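Local coordinates for importin-95 (PDB 4XRI), which serves as a flexible HEAT-repeat receptor for the nuclear import of protein cargo and probably binds a small GTPase, at residues F74-F79 and A83-K88; I130-N135 and N176-H181; E107-P112 and Q118-V123; A744-G749 and Y754-Y759. The protein carries 2 engineered substitutions. All coordinates share one frame; numbering follows the deposited sequence.

Interaction 1: F74-F79 and A83-K88; sequences FSAREF and AALQAK. With SO4 (sulfate ion), chain G.
With its CG set anti to the carbonyl carbon (chi1 -64°) and the rest of its chain extended, Leu85 drives CD1 off helix 79-91 and onto the backbone of Ser75 and the methyl of Ala76. The loop crosses the side of the helix it is about to enter, a compact linker between consecutive helices of the alpha-solenoid built by importin beta's HEAT repeats. Leu85 CD1 rests 3.4 Å from Ser75 O and 4.0 Å from Ala76 CB, so the methyl meets both a carbonyl and an alanine. Phe74 touches the helix with CB, 3.5 Å from Leu85 O, while its chi1 of 45° wedges CG between the backbone N and the carbonyl carbon and turns the ring away from 83-88, inward onto Trp89 and onto Ala126, Ile127 and Ile130 of helix 114-131. Where the loop becomes helix, Ala83 N donates to Phe79 O at 2.9 Å. Glu78 is the N-cap, its carboxylate taking up the backbone N atoms of Ala80 and Arg81. Just before it the exposed backbone holds a sulfate, probably from the crystallisation liquor: Arg77 N donates to O3 over 2.8 Å in a nearly straight bond (168°), and Glu78 N adds a weak one to O1. The Arg77 side chain, bent at chi3, folds back over the same anion, and its positive charge would be expected to offset that of the sulfate. Sulfate O3 sits 3.0 Å above the guanidinium plane of Arg77, over its centre.

Interaction 2: I130-N135 and N176-H181; sequences IELPRN and NSLVGH
The backbones of 130-135 and 176-181 come nearest at Pro133 and Ser177, whose CA atoms are 5.7 Å apart, where a type I turn running from Leu132 to Asn135 meets the last part of helix 172-178. Ser177 points its CB at this turn and puts it 3.6 Å from Leu132 O. The hydroxyl follows alongside, with Ser177 OG 3.8 Å from Leu132 CB. A chi1 of 77° holds OG between its own backbone N and carbonyl carbon, from where it bonds to Leu174 O in the preceding turn of its helix; the polar end of the serine is thus satisfied at home, and it meets Leu132 by van der Waals contact. The second touch is between leucines. Leu132 CD1 reaches Leu178 CD2 at 4.2 Å, the two side chains crossing obliquely, and both also lean on Met141 of helix 140-150, while Leu132 further touches Leu174. Asn135, with a positive phi of 58°, lets the chain leave the helix: Asn135 N bonds weakly to Leu132 O over 3.0 Å and Gln136 N closes onto Glu131 O. Leu132 O therefore serves the turn of its own segment while also carrying the carbon contact from Ser177. This is the Schellman motif that terminates helix 114-131, here laid against the end of helix 172-178 in the all-helical alpha-solenoid of the importin beta family.

Interaction 3: E107-P112 and Q118-V123; sequences ETLASP and QAAAQV. Engineered in segment 107-112: Pro112 (natural residue Ser).
Leu109 and Ala120 mark the closest approach of the two backbones, CA to CA 6.1 Å, as the chain leaving helix 95-108 through a type I turn from Thr108 to Ser111 passes beside an early part of helix 114-131. The small alanines on this face are consistent with so close an approach. Ala120 points its methyl toward the turn, where it is met by two atoms of one threonine: Thr108 CB and Thr108 CG2 each lie 3.8 Å from Ala120 CB. The chi1 of -58° that presents CG2 to the alanine also places Thr108 OG1 beside its backbone N, and there it hydrogen-bonds to Leu104 O, leaving the apolar side of the residue for the contact. Leu109 works with one branch, its CD2 lying against the peptide between Ala120 and Ala121. Leu109 CD2 is 3.8 Å from Ala121 N, and the same Leu109 CD2 is 4.0 Å from Ala120 CB. Two successive helices of the HEAT-type solenoid are in this way closed against each other right at their short linker, in which Pro112 is an engineered residue that replaces serine. Neighbouring helices add further contacts: Thr108 also touches Leu53 and Ala54 of helix 42-54, and Leu109 touches Ala158 and Ser159 of helix 153-168. Around the helix from the alanines, Gln118 and Gln122 both pack on Phe165 and are linked through their amides, Gln122 NE2 donating to Gln118 OE1 at 2.8 Å; the donor lies in the carbonyl plane, on a lone pair, with a C=O...N angle of 110°.

Interaction 4: A744-G749 and Y754-Y759; sequences ATITAG and YEMIDY
Met756 reaches from the first turn of helix 754-780 across the incoming loop, overlapping Ala748 with its CG and Ile746 with its terminal methyl. Met756 CG stands 3.7 Å from Ala748 CA. The chain is then bent at chi2 (54°), which swings Met756 CE along the loop until it lies 3.9 Å from Ile746 CG2, the two side chains crossing at about a right angle, and 4.0 Å from Thr747 O. Ala748 is held from a second direction too: its CB points at the helix and settles 3.7 Å from Ile757 CG1. Replacing Met756 with an alanine removes CG, SD and CE, and would probably open a gap beside Ala748 and leave Ile746 CG2 without the methyl that meets it from the first turn. Further along the same helix Ile746 also touches Leu763, and beyond the contact it packs on Leu706 and Lys711. Met756 in turn touches Ala707. The loop thus lines the start of the helix it leads into, within the C-terminal part of the importin beta solenoid. Since the grip is mostly of carbon on carbon, with one carbonyl alongside and no polar bond between the segments, it probably depends on shape and apolar burial more than on direction.

In the fold
Interactions 1, 2 and 3 cluster in the N-terminal part of the solenoid, their centres 18 to 21 Å apart. Interactions 1 and 2 touch directly: Ile130 CD1 lies 3.8 Å from Phe74 O, and Ile130 CG1 is 3.9 Å from Gln86 CG. Helix 114-131 serves both interaction 3, near its start, and interaction 2, at its end; the nearest atoms of those two are about 8 Å apart. Interaction 4 belongs to the C-terminal part, yet, consistent with a curved solenoid, its centre lies about 27 Å from that of interaction 1, against about 44 Å from interaction 3. The nearest atoms of interactions 1 and 4 are about 12 Å apart.

Interaction 1: F74-F79 and A83-K88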
loop_
_atom_site.group_PDB
_atom_site.type_symbol
_atom_site.label_atom_id
_atom_site.label_comp_id
_atom_site.label_asym_id
_atom_site.label_seq_id
_atom_site.Cartn_x
_atom_site.Cartn_y
_atom_site.Cartn_z
ATOM N N PHE A 74 -12.404 -5.487 -28.157
ATOM C CA PHE A 74 -12.361 -6.872 -27.704
ATOM C C PHE A 74 -11.200 -7.125 -26.743
ATOM O O PHE A 74 -10.622 -8.210 -26.730
ATOM C CB PHE A 74 -12.273 -7.825 -28.900
ATOM C CG PHE A 74 -11.272 -7.406 -29.942
ATOM C CD1 PHE A 74 -9.946 -7.787 -29.841
ATOM C CD2 PHE A 74 -11.662 -6.639 -31.026
ATOM C CE1 PHE A 74 -9.025 -7.407 -30.799
ATOM C CE2 PHE A 74 -10.747 -6.256 -31.988
ATOM C CZ PHE A 74 -9.426 -6.642 -31.875
ATOM N N SER A 75 -10.866 -6.119 -25.940
ATOM C CA SER A 75 -9.843 -6.277 -24.911
ATOM C C SER A 75 -10.047 -5.290 -23.765
ATOM O O SER A 75 -10.592 -4.206 -23.959
ATOM C CB SER A 75 -8.444 -6.109 -25.505
ATOM O OG SER A 75 -8.243 -4.782 -25.949
ATOM N N ALA A 76 -9.609 -5.681 -22.571
ATOM C CA ALA A 76 -9.718 -4.832 -21.388
ATOM C C ALA A 76 -8.757 -5.288 -20.294
ATOM O O ALA A 76 -8.286 -6.422 -20.306
ATOM C CB ALA A 76 -11.149 -4.826 -20.866
ATOM N N ARG A 77 -8.466 -4.398 -19.352
ATOM C CA ARG A 77 -7.618 -4.750 -18.216
ATOM C C ARG A 77 -8.397 -5.575 -17.203
ATOM O O ARG A 77 -7.893 -6.566 -16.676
ATOM C CB ARG A 77 -7.050 -3.495 -17.550
ATOM C CG ARG A 77 -5.837 -2.915 -18.255
ATOM C CD ARG A 77 -5.369 -1.631 -17.591
ATOM N NE ARG A 77 -6.465 -0.685 -17.403
ATOM C CZ ARG A 77 -7.020 0.023 -18.382
ATOM N NH1 ARG A 77 -6.591 -0.109 -19.630
ATOM N NH2 ARG A 77 -8.012 0.861 -18.111
ATOM N N GLU A 78 -9.632 -5.158 -16.943
ATOM C CA GLU A 78 -10.489 -5.828 -15.975
ATOM C C GLU A 78 -10.862 -7.232 -16.453
ATOM O O GLU A 78 -11.150 -7.441 -17.629
ATOM C CB GLU A 78 -11.745 -4.991 -15.717
ATOM C CG GLU A 78 -12.567 -5.423 -14.510
ATOM C CD GLU A 78 -13.479 -6.592 -14.816
ATOM O OE1 GLU A 78 -14.051 -6.623 -15.926
ATOM O OE2 GLU A 78 -13.613 -7.489 -13.958
ATOM N N PHE A 79 -10.858 -8.179 -15.520
ATOM C CA PHE A 79 -11.101 -9.593 -15.802
ATOM C C PHE A 79 -12.427 -9.866 -16.512
ATOM O O PHE A 79 -12.453 -10.467 -17.585
ATOM C CB PHE A 79 -11.053 -10.386 -14.492
ATOM C CG PHE A 79 -11.307 -11.859 -14.658
ATOM C CD1 PHE A 79 -10.290 -12.710 -15.056
ATOM C CD2 PHE A 79 -12.559 -12.396 -14.399
ATOM C CE1 PHE A 79 -10.517 -14.065 -15.204
ATOM C CE2 PHE A 79 -12.792 -13.752 -14.545
ATOM C CZ PHE A 79 -11.770 -14.586 -14.948
ATOM N N ALA A 83 -13.302 -10.936 -20.347
ATOM C CA ALA A 83 -14.031 -12.164 -20.647
ATOM C C ALA A 83 -15.127 -11.920 -21.674
ATOM O O ALA A 83 -15.236 -12.638 -22.668
ATOM C CB ALA A 83 -14.625 -12.743 -19.377
ATOM N N ALA A 84 -15.928 -10.888 -21.427
ATOM C CA ALA A 84 -17.058 -10.558 -22.286
ATOM C C ALA A 84 -16.600 -10.117 -23.673
ATOM O O ALA A 84 -17.081 -10.624 -24.688
ATOM C CB ALA A 84 -17.903 -9.476 -21.645
ATOM N N LEU A 85 -15.660 -9.178 -23.707
ATOM C CA LEU A 85 -15.200 -8.591 -24.961
ATOM C C LEU A 85 -14.482 -9.595 -25.854
ATOM O O LEU A 85 -14.659 -9.589 -27.071
ATOM C CB LEU A 85 -14.280 -7.406 -24.678
ATOM C CG LEU A 85 -14.914 -6.211 -23.969
ATOM C CD1 LEU A 85 -13.893 -5.103 -23.826
ATOM C CD2 LEU A 85 -16.141 -5.723 -24.724
ATOM N N GLN A 86 -13.674 -10.460 -25.251
ATOM C CA GLN A 86 -12.959 -11.466 -26.013
ATOM C C GLN A 86 -13.989 -12.370 -26.655
ATOM O O GLN A 86 -13.857 -12.754 -27.805
ATOM C CB GLN A 86 -12.049 -12.299 -25.115
ATOM C CG GLN A 86 -10.894 -11.504 -24.527
ATOM C CD GLN A 86 -10.028 -12.308 -23.578
ATOM O OE1 GLN A 86 -10.485 -13.282 -22.986
ATOM N NE2 GLN A 86 -8.775 -11.909 -23.434
ATOM N N ALA A 87 -15.021 -12.701 -25.890
ATOM C CA ALA A 87 -16.100 -13.550 -26.381
ATOM C C ALA A 87 -16.758 -12.911 -27.600
ATOM O O ALA A 87 -17.241 -13.608 -28.497
ATOM C CB ALA A 87 -17.127 -13.791 -25.294
ATOM N N LYS A 88 -16.768 -11.580 -27.626
ATOM C CA LYS A 88 -17.328 -10.839 -28.749
ATOM C C LYS A 88 -16.510 -11.068 -30.017
ATOM O O LYS A 88 -17.067 -11.168 -31.111
ATOM C CB LYS A 88 -17.405 -9.342 -28.435
ATOM C CG LYS A 88 -18.336 -8.988 -27.283
ATOM C CD LYS A 88 -18.512 -7.481 -27.150
ATOM C CE LYS A 88 -19.222 -6.896 -28.364
ATOM N NZ LYS A 88 -19.389 -5.419 -28.257
HETATM S S SO4 G . -10.741 -1.389 -18.821
HETATM O O1 SO4 G . -11.235 -2.280 -17.774
HETATM O O2 SO4 G . -11.607 -1.489 -19.992
HETATM O O3 SO4 G . -9.380 -1.773 -19.184
HETATM O O4 SO4 G . -10.746 -0.012 -18.333
#

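Interaction 2: I130-N135 and N176-H181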
loop_
_atom_site.group_PDB
_atom_site.type_symbol
_atom_site.label_atom_id
_atom_site.label_comp_id
_atom_site.label_asym_id
_atom_site.label_seq_id
_atom_site.Cartn_x
_atom_site.Cartn_y
_atom_site.Cartn_z
ATOM N N ILE A 130 -6.194 -13.785 -27.854
ATOM C CA ILE A 130 -7.399 -14.584 -28.011
ATOM C C ILE A 130 -7.163 -15.817 -28.881
ATOM O O ILE A 130 -7.584 -16.924 -28.538
ATOM C CB ILE A 130 -8.540 -13.751 -28.631
ATOM C CG1 ILE A 130 -8.860 -12.544 -27.750
ATOM C CG2 ILE A 130 -9.779 -14.616 -28.842
ATOM C CD1 ILE A 130 -9.787 -11.547 -28.414
ATOM N N GLU A 131 -6.474 -15.627 -30.002
ATOM C CA GLU A 131 -6.424 -16.659 -31.034
ATOM C C GLU A 131 -5.280 -17.666 -30.906
ATOM O O GLU A 131 -5.447 -18.840 -31.244
ATOM C CB GLU A 131 -6.353 -16.004 -32.411
ATOM C CG GLU A 131 -7.627 -15.295 -32.814
ATOM C CD GLU A 131 -7.812 -15.249 -34.317
ATOM O OE1 GLU A 131 -6.818 -15.463 -35.044
ATOM O OE2 GLU A 131 -8.953 -15.017 -34.773
ATOM N N LEU A 132 -4.125 -17.220 -30.425
ATOM C CA LEU A 132 -2.962 -18.104 -30.325
ATOM C C LEU A 132 -3.145 -19.296 -29.364
ATOM O O LEU A 132 -2.713 -20.409 -29.678
ATOM C CB LEU A 132 -1.727 -17.303 -29.917
ATOM C CG LEU A 132 -1.171 -16.395 -31.013
ATOM C CD1 LEU A 132 0.100 -15.698 -30.550
ATOM C CD2 LEU A 132 -0.904 -17.192 -32.278
ATOM N N PRO A 133 -3.776 -19.080 -28.189
ATOM C CA PRO A 133 -4.028 -20.261 -27.352
ATOM C C PRO A 133 -4.938 -21.294 -28.021
ATOM O O PRO A 133 -4.825 -22.487 -27.741
ATOM C CB PRO A 133 -4.703 -19.669 -26.109
ATOM C CG PRO A 133 -4.208 -18.279 -26.042
ATOM C CD PRO A 133 -4.084 -17.833 -27.465
ATOM N N ARG A 134 -5.825 -20.835 -28.898
ATOM C CA ARG A 134 -6.725 -21.731 -29.618
ATOM C C ARG A 134 -6.169 -22.095 -30.991
ATOM O O ARG A 134 -6.830 -22.779 -31.774
ATOM C CB ARG A 134 -8.106 -21.093 -29.767
ATOM C CG ARG A 134 -8.859 -20.942 -28.458
ATOM C CD ARG A 134 -10.188 -20.241 -28.666
ATOM N NE ARG A 134 -10.990 -20.230 -27.446
ATOM C CZ ARG A 134 -11.822 -21.204 -27.091
ATOM N NH1 ARG A 134 -11.966 -22.267 -27.868
ATOM N NH2 ARG A 134 -12.510 -21.111 -25.961
ATOM N N ASN A 135 -4.957 -21.623 -31.272
ATOM C CA ASN A 135 -4.255 -21.912 -32.521
ATOM C C ASN A 135 -5.044 -21.468 -33.756
ATOM O O ASN A 135 -5.154 -22.198 -34.742
ATOM C CB ASN A 135 -3.930 -23.406 -32.605
ATOM C CG ASN A 135 -2.878 -23.718 -33.650
ATOM O OD1 ASN A 135 -2.118 -22.842 -34.068
ATOM N ND2 ASN A 135 -2.829 -24.973 -34.081
ATOM N N ASN A 176 2.565 -20.624 -23.201
ATOM C CA ASN A 176 2.731 -22.007 -23.625
ATOM C C ASN A 176 2.593 -22.165 -25.133
ATOM O O ASN A 176 3.282 -22.980 -25.743
ATOM C CB ASN A 176 1.718 -22.905 -22.915
ATOM C CG ASN A 176 1.885 -24.367 -23.274
ATOM O OD1 ASN A 176 3.004 -24.876 -23.354
ATOM N ND2 ASN A 176 0.768 -25.052 -23.497
ATOM N N SER A 177 1.703 -21.379 -25.733
ATOM C CA SER A 177 1.500 -21.427 -27.178
ATOM C C SER A 177 2.695 -20.838 -27.923
ATOM O O SER A 177 2.904 -21.123 -29.102
ATOM C CB SER A 177 0.223 -20.682 -27.570
ATOM O OG SER A 177 0.416 -19.279 -27.546
ATOM N N LEU A 178 3.475 -20.015 -27.228
ATOM C CA LEU A 178 4.630 -19.354 -27.832
ATOM C C LEU A 178 5.899 -20.192 -27.719
ATOM O O LEU A 178 6.892 -19.909 -28.388
ATOM C CB LEU A 178 4.872 -17.990 -27.178
ATOM C CG LEU A 178 3.865 -16.864 -27.401
ATOM C CD1 LEU A 178 4.214 -15.670 -26.518
ATOM C CD2 LEU A 178 3.837 -16.463 -28.866
ATOM N N VAL A 179 5.850 -21.215 -26.867
ATOM C CA VAL A 179 7.021 -21.998 -26.462
ATOM C C VAL A 179 7.901 -22.437 -27.627
ATOM O O VAL A 179 9.129 -22.362 -27.552
ATOM C CB VAL A 179 6.583 -23.252 -25.669
ATOM C CG1 VAL A 179 7.652 -24.338 -25.708
ATOM C CG2 VAL A 179 6.255 -22.878 -24.232
ATOM N N GLY A 180 7.267 -22.881 -28.706
ATOM C CA GLY A 180 7.993 -23.378 -29.860
ATOM C C GLY A 180 8.718 -22.307 -30.656
ATOM O O GLY A 180 9.620 -22.610 -31.439
ATOM N N HIS A 181 8.326 -21.051 -30.465
ATOM C CA HIS A 181 8.927 -19.940 -31.201
ATOM C C HIS A 181 10.013 -19.228 -30.401
ATOM O O HIS A 181 10.531 -18.198 -30.831
ATOM C CB HIS A 181 7.858 -18.920 -31.602
ATOM C CG HIS A 181 6.852 -19.441 -32.579
ATOM N ND1 HIS A 181 7.111 -19.547 -33.929
ATOM C CD2 HIS A 181 5.579 -19.868 -32.405
ATOM C CE1 HIS A 181 6.045 -20.027 -34.544
ATOM N NE2 HIS A 181 5.101 -20.230 -33.642
#

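Interaction 3: E107-P112 and Q118-V123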
loop_
_atom_site.group_PDB
_atom_site.type_symbol
_atom_site.label_atom_id
_atom_site.label_comp_id
_atom_site.label_asym_id
_atom_site.label_seq_id
_atom_site.Cartn_x
_atom_site.Cartn_y
_atom_site.Cartn_z
ATOM N N GLU A 107 -0.797 -5.657 -42.125
ATOM C CA GLU A 107 -0.234 -4.828 -43.183
ATOM C C GLU A 107 0.133 -3.426 -42.691
ATOM O O GLU A 107 1.073 -2.812 -43.195
ATOM C CB GLU A 107 -1.213 -4.739 -44.358
ATOM C CG GLU A 107 -1.319 -6.029 -45.158
ATOM C CD GLU A 107 -2.525 -6.064 -46.080
ATOM O OE1 GLU A 107 -2.690 -7.068 -46.804
ATOM O OE2 GLU A 107 -3.312 -5.093 -46.078
ATOM N N THR A 108 -0.596 -2.939 -41.693
ATOM C CA THR A 108 -0.398 -1.590 -41.164
ATOM C C THR A 108 0.931 -1.470 -40.404
ATOM O O THR A 108 1.454 -0.369 -40.208
ATOM C CB THR A 108 -1.578 -1.190 -40.245
ATOM O OG1 THR A 108 -2.804 -1.275 -40.981
ATOM C CG2 THR A 108 -1.430 0.235 -39.713
ATOM N N LEU A 109 1.488 -2.607 -39.993
ATOM C CA LEU A 109 2.793 -2.622 -39.331
ATOM C C LEU A 109 3.880 -1.985 -40.196
ATOM O O LEU A 109 4.863 -1.451 -39.682
ATOM C CB LEU A 109 3.205 -4.051 -38.976
ATOM C CG LEU A 109 2.404 -4.816 -37.921
ATOM C CD1 LEU A 109 3.049 -6.172 -37.679
ATOM C CD2 LEU A 109 2.307 -4.025 -36.624
ATOM N N ALA A 110 3.694 -2.048 -41.510
ATOM C CA ALA A 110 4.692 -1.564 -42.456
ATOM C C ALA A 110 4.587 -0.059 -42.695
ATOM O O ALA A 110 5.448 0.531 -43.349
ATOM C CB ALA A 110 4.564 -2.312 -43.776
ATOM N N SER A 111 3.531 0.554 -42.168
ATOM C CA SER A 111 3.286 1.981 -42.363
ATOM C C SER A 111 4.440 2.845 -41.866
ATOM O O SER A 111 4.956 2.625 -40.774
ATOM C CB SER A 111 1.993 2.401 -41.657
ATOM O OG SER A 111 1.780 3.797 -41.787
ATOM N N PRO A 112 4.846 3.838 -42.675
ATOM C CA PRO A 112 5.887 4.792 -42.282
ATOM C C PRO A 112 5.415 5.722 -41.167
ATOM O O PRO A 112 6.229 6.422 -40.566
ATOM C CB PRO A 112 6.161 5.571 -43.575
ATOM C CG PRO A 112 4.908 5.448 -44.355
ATOM C CD PRO A 112 4.369 4.078 -44.046
ATOM N N GLN A 118 2.351 1.591 -34.300
ATOM C CA GLN A 118 2.261 1.245 -32.884
ATOM C C GLN A 118 0.866 0.745 -32.544
ATOM O O GLN A 118 0.708 -0.269 -31.864
ATOM C CB GLN A 118 2.611 2.451 -32.007
ATOM C CG GLN A 118 2.974 2.107 -30.570
ATOM C CD GLN A 118 1.762 1.931 -29.675
ATOM O OE1 GLN A 118 0.648 2.318 -30.030
ATOM N NE2 GLN A 118 1.977 1.342 -28.502
ATOM N N ALA A 119 -0.142 1.473 -33.020
ATOM C CA ALA A 119 -1.538 1.120 -32.777
ATOM C C ALA A 119 -1.864 -0.256 -33.345
ATOM O O ALA A 119 -2.560 -1.048 -32.709
ATOM C CB ALA A 119 -2.459 2.169 -33.375
ATOM N N ALA A 120 -1.346 -0.536 -34.537
ATOM C CA ALA A 120 -1.547 -1.830 -35.176
ATOM C C ALA A 120 -0.914 -2.947 -34.347
ATOM O O ALA A 120 -1.447 -4.054 -34.267
ATOM C CB ALA A 120 -0.974 -1.823 -36.582
ATOM N N ALA A 121 0.227 -2.644 -33.735
ATOM C CA ALA A 121 0.907 -3.601 -32.866
ATOM C C ALA A 121 0.039 -3.949 -31.662
ATOM O O ALA A 121 -0.019 -5.103 -31.238
ATOM C CB ALA A 121 2.252 -3.052 -32.410
ATOM N N GLN A 122 -0.639 -2.939 -31.122
ATOM C CA GLN A 122 -1.567 -3.143 -30.013
ATOM C C GLN A 122 -2.732 -4.035 -30.429
ATOM O O GLN A 122 -3.113 -4.953 -29.704
ATOM C CB GLN A 122 -2.099 -1.804 -29.494
ATOM C CG GLN A 122 -1.079 -0.977 -28.739
ATOM C CD GLN A 122 -1.717 0.171 -27.977
ATOM O OE1 GLN A 122 -2.600 -0.037 -27.144
ATOM N NE2 GLN A 122 -1.286 1.391 -28.276
ATOM N N VAL A 123 -3.285 -3.758 -31.605
ATOM C CA VAL A 123 -4.395 -4.536 -32.138
ATOM C C VAL A 123 -4.010 -6.002 -32.293
ATOM O O VAL A 123 -4.737 -6.898 -31.860
ATOM C CB VAL A 123 -4.861 -3.988 -33.505
ATOM C CG1 VAL A 123 -5.892 -4.917 -34.123
ATOM C CG2 VAL A 123 -5.418 -2.584 -33.350
#

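Interaction 4: A744-G749 and Y754-Y759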
loop_
_atom_site.group_PDB
_atom_site.type_symbol
_atom_site.label_atom_id
_atom_site.label_comp_id
_atom_site.label_asym_id
_atom_site.label_seq_id
_atom_site.Cartn_x
_atom_site.Cartn_y
_atom_site.Cartn_z
ATOM N N ALA A 744 -16.608 -21.136 8.333
ATOM C CA ALA A 744 -15.443 -21.986 8.546
ATOM C C ALA A 744 -15.032 -22.736 7.279
ATOM O O ALA A 744 -13.888 -23.172 7.157
ATOM C CB ALA A 744 -15.715 -22.972 9.670
ATOM N N THR A 745 -15.963 -22.879 6.340
ATOM C CA THR A 745 -15.697 -23.625 5.114
ATOM C C THR A 745 -15.113 -22.733 4.021
ATOM O O THR A 745 -14.646 -23.225 2.992
ATOM C CB THR A 745 -16.973 -24.299 4.573
ATOM O OG1 THR A 745 -17.878 -23.299 4.095
ATOM C CG2 THR A 745 -17.648 -25.118 5.662
ATOM N N ILE A 746 -15.143 -21.424 4.242
ATOM C CA ILE A 746 -14.593 -20.487 3.270
ATOM C C ILE A 746 -13.067 -20.495 3.314
ATOM O O ILE A 746 -12.464 -20.199 4.344
ATOM C CB ILE A 746 -15.107 -19.056 3.502
ATOM C CG1 ILE A 746 -16.617 -18.995 3.265
ATOM C CG2 ILE A 746 -14.392 -18.076 2.580
ATOM C CD1 ILE A 746 -17.214 -17.618 3.446
ATOM N N THR A 747 -12.451 -20.847 2.189
ATOM C CA THR A 747 -10.996 -20.921 2.092
ATOM C C THR A 747 -10.495 -20.265 0.813
ATOM O O THR A 747 -11.271 -19.980 -0.097
ATOM C CB THR A 747 -10.492 -22.375 2.127
ATOM O OG1 THR A 747 -11.169 -23.137 1.121
ATOM C CG2 THR A 747 -10.748 -23.003 3.495
ATOM N N ALA A 748 -9.187 -20.038 0.748
ATOM C CA ALA A 748 -8.572 -19.371 -0.396
ATOM C C ALA A 748 -8.551 -20.281 -1.619
ATOM O O ALA A 748 -8.401 -19.810 -2.750
ATOM C CB ALA A 748 -7.166 -18.918 -0.059
ATOM N N GLY A 749 -8.703 -21.584 -1.389
ATOM C CA GLY A 749 -8.724 -22.547 -2.477
ATOM C C GLY A 749 -7.375 -23.194 -2.707
ATOM O O GLY A 749 -6.456 -22.990 -1.916
ATOM N N TYR A 754 -2.965 -13.647 -2.193
ATOM C CA TYR A 754 -2.563 -13.225 -0.854
ATOM C C TYR A 754 -3.723 -12.551 -0.133
ATOM O O TYR A 754 -3.880 -12.692 1.081
ATOM C CB TYR A 754 -1.368 -12.270 -0.910
ATOM C CG TYR A 754 -0.091 -12.886 -1.434
ATOM C CD1 TYR A 754 0.624 -13.804 -0.676
ATOM C CD2 TYR A 754 0.409 -12.533 -2.680
ATOM C CE1 TYR A 754 1.796 -14.363 -1.151
ATOM C CE2 TYR A 754 1.580 -13.085 -3.163
ATOM C CZ TYR A 754 2.269 -14.000 -2.395
ATOM O OH TYR A 754 3.435 -14.551 -2.872
ATOM N N GLU A 755 -4.528 -11.813 -0.892
ATOM C CA GLU A 755 -5.652 -11.073 -0.332
ATOM C C GLU A 755 -6.713 -12.006 0.236
ATOM O O GLU A 755 -7.270 -11.748 1.303
ATOM C CB GLU A 755 -6.272 -10.161 -1.394
ATOM C CG GLU A 755 -7.408 -9.291 -0.881
ATOM C CD GLU A 755 -7.973 -8.382 -1.955
ATOM O OE1 GLU A 755 -7.502 -8.460 -3.108
ATOM O OE2 GLU A 755 -8.889 -7.590 -1.646
ATOM N N MET A 756 -6.988 -13.093 -0.474
ATOM C CA MET A 756 -7.994 -14.049 -0.033
ATOM C C MET A 756 -7.480 -14.878 1.140
ATOM O O MET A 756 -8.237 -15.207 2.054
ATOM C CB MET A 756 -8.416 -14.962 -1.185
ATOM C CG MET A 756 -9.616 -15.836 -0.862
ATOM S SD MET A 756 -11.020 -14.871 -0.272
ATOM C CE MET A 756 -12.256 -16.151 -0.088
ATOM N N ILE A 757 -6.194 -15.213 1.106
ATOM C CA ILE A 757 -5.549 -15.899 2.219
ATOM C C ILE A 757 -5.646 -15.052 3.482
ATOM O O ILE A 757 -6.006 -15.546 4.552
ATOM C CB ILE A 757 -4.069 -16.204 1.916
ATOM C CG1 ILE A 757 -3.959 -17.326 0.881
ATOM C CG2 ILE A 757 -3.328 -16.584 3.190
ATOM C CD1 ILE A 757 -2.569 -17.482 0.304
ATOM N N ASP A 758 -5.336 -13.768 3.342
ATOM C CA ASP A 758 -5.442 -12.828 4.449
ATOM C C ASP A 758 -6.882 -12.690 4.928
ATOM O O ASP A 758 -7.136 -12.630 6.131
ATOM C CB ASP A 758 -4.894 -11.456 4.047
ATOM C CG ASP A 758 -3.382 -11.439 3.960
ATOM O OD1 ASP A 758 -2.736 -12.263 4.641
ATOM O OD2 ASP A 758 -2.841 -10.597 3.214
ATOM N N TYR A 759 -7.817 -12.638 3.983
ATOM C CA TYR A 759 -9.230 -12.501 4.323
ATOM C C TYR A 759 -9.715 -13.664 5.184
ATOM O O TYR A 759 -10.439 -13.466 6.160
ATOM C CB TYR A 759 -10.088 -12.402 3.062
ATOM C CG TYR A 759 -11.572 -12.407 3.359
ATOM C CD1 TYR A 759 -12.332 -13.560 3.198
ATOM C CD2 TYR A 759 -12.211 -11.261 3.820
ATOM C CE1 TYR A 759 -13.686 -13.569 3.479
ATOM C CE2 TYR A 759 -13.565 -11.261 4.101
ATOM C CZ TYR A 759 -14.296 -12.418 3.928
ATOM O OH TYR A 759 -15.641 -12.421 4.208
#